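Small TOPRIM domain protein (Geobacillus stearothermophilus, PDB 2FCJ) is of unknown function but carries a Toprim domain, the fold found in topoisomerases, primases and related nucleases, and so probably acts on nucleic acid. Local coordinates at residues K16-A21 and W95-V100; K65-F70 and H79-R84. All coordinates share one frame; numbering follows the deposited sequence.

Overall arrangement
Both contacts are largely buried, though contact 2 opens toward the surface at Tyr-81, and their centres lie about 16 Å apart in one chain built round the parallel sheet 28-31, 6-10, 52-56, 78-80. Contact 1 joins two helices, 13-22 and 94-103, and is carbon against carbon, with no hydrogen bond between its segments. Contact 2 belongs to the beta-alpha-beta unit 52-56, 61-73, 78-80 and is polar: an arginine of the helix reaches the backbone of Leu-80 on the edge strand 78-80. Along the chain contact 2 is nested inside the loop that contact 1 closes. The two meet directly where His-96 NE2 lies 3.1 Å from Asp-83 N, a probable hydrogen bond, and where Val-100 packs on Tyr-81 and Ile-82.

Contact 1. Residues K16-A21 and W95-V100; sequences KQKVAA and WHLAQV
Leu-97 carries its whole side of this meeting between helices 13-22 and 94-103, pushing one methyl, CD2, against Lys-18 and Val-19. With CG anti to the backbone N (chi1 -180°), the isobutyl group reaches across to the other helix; the nearest CA atoms of the two segments, those of Val-19 and Leu-97, are 7.5 Å apart.

The apolar contacts come first. Leu-97 CD2 presses on Lys-18 CG at 3.4 Å, tighter than ordinary van der Waals contact, and lies near the aliphatic CD and CE as well, the two side chains crossing at a slant. Against Val-19 it is looser: Val-19 CG2 stands 4.2 Å from Leu-97 CD2, and the side chains run nearly at right angles. Leucine suits the place because its branched end can set a methyl against both Lys-18 and Val-19, while the compact Val-19 also packs on Ile-8, Ile-29 and Leu-56 of the sheet; Leu-97 shares Leu-56 with it.

The polar part lies beyond the helix pair. Lys-18 runs out extended past Leu-97, and its NZ donates a hydrogen bond to Ala-92 O, with weak ones to Ala-90 O and Val-89 O. One lysine thus offers methylenes to a leucine and an ammonium group to carbonyls leading into helix 94-103. The chemistry implies hydrophobic packing of that helix over the sheet beside helix 13-22, with the lysine's charge carried past the apolar patch to backbone oxygens.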
ATOM      1  N   LYS A  16       1.853   7.206   3.072  1.00 20.17           N
ATOM      2  CA  LYS A  16       0.824   6.803   4.023  1.00 19.70           C
ATOM      3  C   LYS A  16      -0.253   7.870   4.176  1.00 20.35           C
ATOM      4  O   LYS A  16      -1.442   7.579   4.083  1.00 20.86           O
ATOM      5  CB  LYS A  16       1.463   6.488   5.372  1.00 18.93           C
ATOM      6  CG  LYS A  16       0.483   6.180   6.479  1.00 18.81           C
ATOM      7  CD  LYS A  16       1.178   5.335   7.528  1.00 22.61           C
ATOM      8  CE  LYS A  16       0.541   5.469   8.891  1.00 24.42           C
ATOM      9  NZ  LYS A  16       1.252   4.605   9.867  1.00 27.03           N
ATOM     10  N   GLN A  17       0.172   9.110   4.387  1.00 20.04           N
ATOM     11  CA  GLN A  17      -0.772  10.205   4.533  1.00 20.27           C
ATOM     12  C   GLN A  17      -1.611  10.399   3.266  1.00 19.19           C
ATOM     13  O   GLN A  17      -2.816  10.623   3.337  1.00 20.08           O
ATOM     14  CB  GLN A  17      -0.029  11.486   4.910  1.00 20.53           C
ATOM     15  CG  GLN A  17       0.831  11.332   6.150  1.00 24.94           C
ATOM     16  CD  GLN A  17       0.028  11.381   7.441  1.00 26.69           C
ATOM     17  OE1 GLN A  17      -0.280  12.459   7.953  0.50 26.44           O
ATOM     18  NE2 GLN A  17      -0.285  10.211   7.991  1.00 27.86           N
ATOM     19  N   LYS A  18      -0.972  10.278   2.108  1.00 21.01           N
ATOM     20  CA  LYS A  18      -1.658  10.460   0.832  1.00 20.09           C
ATOM     21  C   LYS A  18      -2.703   9.372   0.599  1.00 20.91           C
ATOM     22  O   LYS A  18      -3.831   9.649   0.187  1.00 21.50           O
ATOM     23  CB  LYS A  18      -0.628  10.416  -0.286  1.00 22.70           C
ATOM     24  CG  LYS A  18      -1.184  10.639  -1.662  1.00 24.24           C
ATOM     25  CD  LYS A  18      -0.061  11.029  -2.598  1.00 30.73           C
ATOM     26  CE  LYS A  18      -0.592  11.426  -3.958  1.00 35.32           C
ATOM     27  NZ  LYS A  18       0.421  12.244  -4.652  1.00 34.15           N
ATOM     28  N   VAL A  19      -2.320   8.130   0.856  1.00 20.49           N
ATOM     29  CA  VAL A  19      -3.269   7.029   0.785  1.00 19.83           C
ATOM     30  C   VAL A  19      -4.446   7.227   1.737  1.00 21.33           C
ATOM     31  O   VAL A  19      -5.609   7.056   1.356  1.00 19.91           O
ATOM     32  CB  VAL A  19      -2.586   5.692   1.104  1.00 19.85           C
ATOM     33  CG1 VAL A  19      -3.624   4.606   1.280  1.00 20.70           C
ATOM     34  CG2 VAL A  19      -1.602   5.328   0.008  1.00 20.14           C
ATOM     35  N   ALA A  20      -4.148   7.577   2.986  1.00 19.73           N
ATOM     36  CA  ALA A  20      -5.187   7.740   3.991  1.00 20.59           C
ATOM     37  C   ALA A  20      -6.188   8.810   3.585  1.00 21.05           C
ATOM     38  O   ALA A  20      -7.362   8.724   3.937  1.00 22.46           O
ATOM     39  CB  ALA A  20      -4.572   8.072   5.340  1.00 20.42           C
ATOM     40  N   ALA A  21      -5.705   9.841   2.894  1.00 20.08           N
ATOM     41  CA  ALA A  21      -6.544  10.963   2.491  1.00 21.13           C
ATOM     42  C   ALA A  21      -7.544  10.584   1.404  1.00 18.20           C
ATOM     43  O   ALA A  21      -8.622  11.174   1.321  1.00 21.29           O
ATOM     44  CB  ALA A  21      -5.684  12.144   2.046  1.00 20.84           C
ATOM     45  N   TRP A  95      -6.067  11.678  -8.083  1.00 20.82           N
ATOM     46  CA  TRP A  95      -7.097  10.922  -8.775  1.00 21.02           C
ATOM     47  C   TRP A  95      -6.548   9.585  -9.263  1.00 21.78           C
ATOM     48  O   TRP A  95      -7.290   8.604  -9.320  1.00 22.49           O
ATOM     49  CB  TRP A  95      -7.746  11.745  -9.914  1.00 21.63           C
ATOM     50  CG  TRP A  95      -6.822  12.097 -10.995  1.00 21.47           C
ATOM     51  CD1 TRP A  95      -6.124  13.255 -11.122  1.00 20.94           C
ATOM     52  CD2 TRP A  95      -6.414  11.249 -12.065  1.00 21.28           C
ATOM     53  NE1 TRP A  95      -5.336  13.201 -12.240  1.00 20.64           N
ATOM     54  CE2 TRP A  95      -5.503  11.981 -12.843  1.00 21.92           C
ATOM     55  CE3 TRP A  95      -6.776   9.965 -12.479  1.00 23.13           C
ATOM     56  CZ2 TRP A  95      -4.896  11.452 -13.975  1.00 22.67           C
ATOM     57  CZ3 TRP A  95      -6.197   9.450 -13.630  1.00 24.56           C
ATOM     58  CH2 TRP A  95      -5.268  10.195 -14.360  1.00 24.21           C
ATOM     59  N   HIS A  96      -5.258   9.531  -9.594  1.00 21.37           N
ATOM     60  CA  HIS A  96      -4.673   8.296 -10.115  1.00 21.56           C
ATOM     61  C   HIS A  96      -4.544   7.296  -8.969  1.00 21.84           C
ATOM     62  O   HIS A  96      -4.923   6.138  -9.105  1.00 21.88           O
ATOM     63  CB  HIS A  96      -3.306   8.528 -10.802  1.00 20.89           C
ATOM     64  CG  HIS A  96      -2.605   7.259 -11.184  1.00 21.59           C
ATOM     65  ND1 HIS A  96      -3.067   6.416 -12.175  1.00 25.25           N
ATOM     66  CD2 HIS A  96      -1.452   6.713 -10.741  1.00 21.49           C
ATOM     67  CE1 HIS A  96      -2.233   5.397 -12.312  1.00 23.85           C
ATOM     68  NE2 HIS A  96      -1.249   5.547 -11.445  1.00 21.79           N
ATOM     69  N   LEU A  97      -4.029   7.741  -7.830  1.00 21.55           N
ATOM     70  CA  LEU A  97      -3.934   6.880  -6.656  1.00 21.53           C
ATOM     71  C   LEU A  97      -5.318   6.374  -6.283  1.00 22.45           C
ATOM     72  O   LEU A  97      -5.516   5.180  -6.009  1.00 22.06           O
ATOM     73  CB  LEU A  97      -3.353   7.693  -5.517  1.00 23.02           C
ATOM     74  CG  LEU A  97      -3.170   6.959  -4.199  1.00 24.74           C
ATOM     75  CD1 LEU A  97      -2.334   5.698  -4.381  1.00 25.30           C
ATOM     76  CD2 LEU A  97      -2.557   7.880  -3.143  1.00 24.64           C
ATOM     77  N   ALA A  98      -6.302   7.266  -6.295  1.00 21.96           N
ATOM     78  CA  ALA A  98      -7.668   6.869  -6.000  1.00 22.94           C
ATOM     79  C   ALA A  98      -8.155   5.784  -6.964  1.00 21.10           C
ATOM     80  O   ALA A  98      -8.790   4.820  -6.538  1.00 21.58           O
ATOM     81  CB  ALA A  98      -8.592   8.077  -6.034  1.00 22.98           C
ATOM     82  N   GLN A  99      -7.853   5.926  -8.255  1.00 21.99           N
ATOM     83  CA  GLN A  99      -8.271   4.925  -9.230  1.00 21.59           C
ATOM     84  C   GLN A  99      -7.547   3.587  -9.055  1.00 21.54           C
ATOM     85  O   GLN A  99      -8.159   2.528  -9.246  1.00 20.87           O
ATOM     86  CB  GLN A  99      -8.104   5.462 -10.649  1.00 21.35           C
ATOM     87  CG  GLN A  99      -9.093   6.584 -10.967  1.00 23.04           C
ATOM     88  CD  GLN A  99      -9.188   6.895 -12.436  1.00 25.85           C
ATOM     89  OE1 GLN A  99      -8.461   6.319 -13.254  1.00 30.41           O
ATOM     90  NE2 GLN A  99     -10.021   7.873 -12.782  1.00 19.56           N
ATOM     91  N   VAL A 100      -6.261   3.622  -8.707  1.00 21.57           N
ATOM     92  CA  VAL A 100      -5.535   2.386  -8.426  1.00 20.83           C
ATOM     93  C   VAL A 100      -6.208   1.636  -7.286  1.00 20.44           C
ATOM     94  O   VAL A 100      -6.436   0.428  -7.367  1.00 20.36           O
ATOM     95  CB  VAL A 100      -4.060   2.675  -8.118  1.00 21.38           C
ATOM     96  CG1 VAL A 100      -3.361   1.432  -7.586  1.00 19.44           C
ATOM     97  CG2 VAL A 100      -3.362   3.172  -9.374  1.00 20.96           C
TER

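Contact 2. Residues K65-F70 and H79-R84; sequences KLRRQF and HLYIDR
Arg-67, reaching from helix 61-73, runs its methylenes past His-79, turns one guanidinium face to Tyr-81 and ends on the backbone of Leu-80. CG sits anti to the carbonyl carbon (chi1 -69°) and the chain runs extended to NE, which carries the guanidinium to the carbonyl of Leu-80. On the way the stem slides along the imidazole: Arg-67 CD is 3.5 Å from His-79 ND1. Arg-67 NH2 donates to Leu-80 O at 2.7 Å, the bond bent to 142° at the hydrogen, and NH1 adds a weak bond to the same oxygen. The phenol ring of Tyr-81 covers one face of the Arg-67 guanidinium, Tyr-81 CE1 lying 3.4 Å above its centre, with the two planes 33° apart. Water 1 accepts from Arg-67 NH2 at 3.0 Å and, weakly, from Ile-82 N, while NH1 also gives a weak bond to Leu-55 O on the neighbouring strand. With Arg-67 cut back to an alanine, Leu-80 O would probably lose its strong side-chain donor and the Tyr-81 ring the group it covers.

Further along, Phe-70 touches His-79 more lightly, Phe-70 CB to His-79 NE2 at 4.1 Å; its ring leads instead toward Leu-55 and Leu-41, an apolar setting that suits phenylalanine. Arginine fits its own place because a long aliphatic stem can pack on rings while several N-H groups serve backbone oxygens. Helix and strand of this beta-alpha-beta unit are thus tied by a buried guanidinium directed at the carbonyls of Leu-80 and, weakly, Leu-55, with Tyr-81 over one face.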
ATOM      1  N   LYS A  65      13.033  -3.308  -4.819  1.00 23.32           N
ATOM      2  CA  LYS A  65      13.724  -4.017  -3.742  1.00 25.24           C
ATOM      3  C   LYS A  65      12.740  -4.477  -2.661  1.00 22.25           C
ATOM      4  O   LYS A  65      12.821  -5.594  -2.137  1.00 23.76           O
ATOM      5  CB  LYS A  65      14.780  -3.109  -3.111  1.00 28.59           C
ATOM      6  CG  LYS A  65      15.642  -3.782  -2.057  1.00 31.96           C
ATOM      7  CD  LYS A  65      16.985  -3.064  -1.906  1.00 34.99           C
ATOM      8  CE  LYS A  65      16.854  -1.851  -0.985  1.00 37.08           C
ATOM      9  NZ  LYS A  65      18.178  -1.415  -0.436  1.00 37.62           N
ATOM     10  N   LEU A  66      11.842  -3.581  -2.280  1.00 22.20           N
ATOM     11  CA  LEU A  66      10.832  -3.903  -1.300  1.00 21.03           C
ATOM     12  C   LEU A  66       9.874  -4.958  -1.836  1.00 20.66           C
ATOM     13  O   LEU A  66       9.562  -5.921  -1.154  1.00 22.11           O
ATOM     14  CB  LEU A  66      10.078  -2.635  -0.925  1.00 23.65           C
ATOM     15  CG  LEU A  66       9.127  -2.742   0.262  1.00 23.41           C
ATOM     16  CD1 LEU A  66       9.895  -3.123   1.532  1.00 25.02           C
ATOM     17  CD2 LEU A  66       8.416  -1.411   0.464  1.00 25.06           C
ATOM     18  N   ARG A  67       9.491  -4.836  -3.097  1.00 21.62           N
ATOM     19  CA  ARG A  67       8.640  -5.874  -3.677  1.00 21.09           C
ATOM     20  C   ARG A  67       9.319  -7.233  -3.661  1.00 20.53           C
ATOM     21  O   ARG A  67       8.680  -8.253  -3.374  1.00 21.54           O
ATOM     22  CB  ARG A  67       8.229  -5.534  -5.100  1.00 20.58           C
ATOM     23  CG  ARG A  67       7.281  -4.370  -5.188  1.00 23.19           C
ATOM     24  CD  ARG A  67       6.648  -4.339  -6.548  1.00 21.66           C
ATOM     25  NE  ARG A  67       5.966  -3.078  -6.762  1.00 23.75           N
ATOM     26  CZ  ARG A  67       4.762  -2.797  -6.273  1.00 23.49           C
ATOM     27  NH1 ARG A  67       4.097  -3.708  -5.572  1.00 24.23           N
ATOM     28  NH2 ARG A  67       4.212  -1.611  -6.515  1.00 24.91           N
ATOM     29  N   ARG A  68      10.606  -7.268  -3.982  1.00 22.18           N
ATOM     30  CA  ARG A  68      11.334  -8.519  -4.018  1.00 20.88           C
ATOM     31  C   ARG A  68      11.387  -9.158  -2.635  1.00 20.92           C
ATOM     32  O   ARG A  68      11.199 -10.369  -2.491  1.00 21.39           O
ATOM     33  CB  ARG A  68      12.747  -8.289  -4.541  1.00 21.37           C
ATOM     34  CG  ARG A  68      13.487  -9.598  -4.754  1.00 22.26           C
ATOM     35  CD  ARG A  68      14.816  -9.380  -5.432  1.00 25.90           C
ATOM     36  NE  ARG A  68      15.541  -8.295  -4.788  1.00 25.48           N
ATOM     37  CZ  ARG A  68      16.502  -7.587  -5.366  1.00 25.60           C
ATOM     38  NH1 ARG A  68      16.898  -7.871  -6.601  1.00 27.59           N
ATOM     39  NH2 ARG A  68      17.094  -6.616  -4.689  1.00 28.16           N
ATOM     40  N   GLN A  69      11.609  -8.330  -1.616  1.00 20.68           N
ATOM     41  CA  GLN A  69      11.620  -8.822  -0.243  1.00 21.14           C
ATOM     42  C   GLN A  69      10.260  -9.416   0.111  1.00 20.84           C
ATOM     43  O   GLN A  69      10.172 -10.476   0.747  1.00 21.93           O
ATOM     44  CB  GLN A  69      11.967  -7.694   0.715  1.00 21.73           C
ATOM     45  CG  GLN A  69      12.175  -8.183   2.118  1.00 21.62           C
ATOM     46  CD  GLN A  69      12.376  -7.061   3.086  1.00 20.71           C
ATOM     47  OE1 GLN A  69      12.015  -5.909   2.814  1.00 23.22           O
ATOM     48  NE2 GLN A  69      12.941  -7.386   4.244  1.00 20.70           N
ATOM     49  N   PHE A  70       9.198  -8.716  -0.267  1.00 20.69           N
ATOM     50  CA  PHE A  70       7.856  -9.201   0.019  1.00 21.18           C
ATOM     51  C   PHE A  70       7.542 -10.512  -0.691  1.00 20.18           C
ATOM     52  O   PHE A  70       6.844 -11.359  -0.146  1.00 20.42           O
ATOM     53  CB  PHE A  70       6.791  -8.144  -0.306  1.00 22.43           C
ATOM     54  CG  PHE A  70       6.497  -7.203   0.843  1.00 22.52           C
ATOM     55  CD1 PHE A  70       7.455  -6.322   1.310  1.00 24.55           C
ATOM     56  CD2 PHE A  70       5.272  -7.228   1.489  1.00 22.84           C
ATOM     57  CE1 PHE A  70       7.182  -5.456   2.380  1.00 25.76           C
ATOM     58  CE2 PHE A  70       5.002  -6.363   2.550  1.00 23.83           C
ATOM     59  CZ  PHE A  70       5.962  -5.487   2.988  1.00 25.51           C
ATOM     60  N   HIS A  79       0.300  -7.236  -4.662  1.00 20.27           N
ATOM     61  CA  HIS A  79       1.017  -6.061  -5.125  1.00 21.35           C
ATOM     62  C   HIS A  79       0.146  -5.124  -5.950  1.00 22.32           C
ATOM     63  O   HIS A  79      -0.507  -5.560  -6.900  1.00 25.26           O
ATOM     64  CB  HIS A  79       2.256  -6.478  -5.918  1.00 22.77           C
ATOM     65  CG  HIS A  79       3.285  -7.174  -5.087  1.00 19.71           C
ATOM     66  ND1 HIS A  79       4.607  -6.794  -5.057  1.00 24.28           N
ATOM     67  CD2 HIS A  79       3.167  -8.196  -4.205  1.00 23.60           C
ATOM     68  CE1 HIS A  79       5.272  -7.589  -4.235  1.00 22.57           C
ATOM     69  NE2 HIS A  79       4.410  -8.408  -3.662  1.00 23.62           N
ATOM     70  N   LEU A  80       0.099  -3.859  -5.547  1.00 22.54           N
ATOM     71  CA  LEU A  80      -0.585  -2.811  -6.298  1.00 23.79           C
ATOM     72  C   LEU A  80       0.445  -1.912  -6.935  1.00 23.80           C
ATOM     73  O   LEU A  80       1.537  -1.729  -6.401  1.00 24.77           O
ATOM     74  CB  LEU A  80      -1.442  -1.973  -5.358  1.00 24.14           C
ATOM     75  CG  LEU A  80      -2.573  -2.735  -4.675  1.00 25.65           C
ATOM     76  CD1 LEU A  80      -3.383  -1.787  -3.815  1.00 27.53           C
ATOM     77  CD2 LEU A  80      -3.448  -3.395  -5.727  1.00 25.48           C
ATOM     78  N   TYR A  81       0.113  -1.378  -8.102  1.00 22.83           N
ATOM     79  CA  TYR A  81       1.084  -0.668  -8.912  1.00 20.82           C
ATOM     80  C   TYR A  81       0.450   0.631  -9.356  1.00 21.41           C
ATOM     81  O   TYR A  81      -0.695   0.643  -9.810  1.00 24.87           O
ATOM     82  CB  TYR A  81       1.455  -1.495 -10.149  1.00 23.03           C
ATOM     83  CG  TYR A  81       2.064  -2.844  -9.846  1.00 21.45           C
ATOM     84  CD1 TYR A  81       3.434  -2.987  -9.670  1.00 22.93           C
ATOM     85  CD2 TYR A  81       1.271  -3.982  -9.761  1.00 22.83           C
ATOM     86  CE1 TYR A  81       3.993  -4.223  -9.410  1.00 22.12           C
ATOM     87  CE2 TYR A  81       1.817  -5.207  -9.444  1.00 23.77           C
ATOM     88  CZ  TYR A  81       3.170  -5.324  -9.280  1.00 21.72           C
ATOM     89  OH  TYR A  81       3.710  -6.568  -9.028  1.00 24.95           O
ATOM     90  N   ILE A  82       1.152   1.731  -9.165  1.00 22.39           N
ATOM     91  CA  ILE A  82       0.879   2.905  -9.958  1.00 23.53           C
ATOM     92  C   ILE A  82       1.467   2.766 -11.356  1.00 24.99           C
ATOM     93  O   ILE A  82       2.290   1.882 -11.626  1.00 25.59           O
ATOM     94  CB  ILE A  82       1.371   4.194  -9.293  1.00 22.47           C
ATOM     95  CG1 ILE A  82       2.869   4.124  -9.023  1.00 23.91           C
ATOM     96  CG2 ILE A  82       0.600   4.468  -7.999  1.00 24.54           C
ATOM     97  CD1 ILE A  82       3.505   5.482  -8.973  1.00 26.40           C
ATOM     98  N   ASP A  83       0.987   3.609 -12.256  1.00 22.08           N
ATOM     99  CA  ASP A  83       1.473   3.630 -13.629  1.00 21.74           C
ATOM    100  C   ASP A  83       2.941   3.991 -13.518  1.00 21.35           C
ATOM    101  O   ASP A  83       3.278   5.029 -12.954  1.00 21.29           O
ATOM    102  CB  ASP A  83       0.708   4.725 -14.379  1.00 22.33           C
ATOM    103  CG  ASP A  83       1.047   4.801 -15.870  0.80 23.92           C
ATOM    104  OD1 ASP A  83       2.084   4.262 -16.304  0.80 23.23           O
ATOM    105  OD2 ASP A  83       0.294   5.495 -16.597  0.80 26.18           O
ATOM    106  N   ARG A  84       3.816   3.158 -14.070  1.00 21.83           N
ATOM    107  CA  ARG A  84       5.240   3.431 -13.913  1.00 24.12           C
ATOM    108  C   ARG A  84       5.614   4.740 -14.621  1.00 25.15           C
ATOM    109  O   ARG A  84       6.703   5.282 -14.402  1.00 28.45           O
ATOM    110  CB  ARG A  84       6.100   2.253 -14.382  1.00 24.65           C
ATOM    111  CG  ARG A  84       5.969   1.950 -15.860  1.00 25.61           C
ATOM    112  CD  ARG A  84       6.697   0.669 -16.259  1.00 26.13           C
ATOM    113  NE  ARG A  84       6.012  -0.545 -15.830  1.00 27.39           N
ATOM    114  CZ  ARG A  84       5.076  -1.168 -16.544  1.00 25.64           C
ATOM    115  NH1 ARG A  84       4.672  -0.671 -17.705  1.00 26.55           N
ATOM    116  NH2 ARG A  84       4.530  -2.288 -16.089  1.00 28.34           N
TER
HETATM  117  O   HOH W   1       4.036   0.714  -8.393  1.00 24.79           O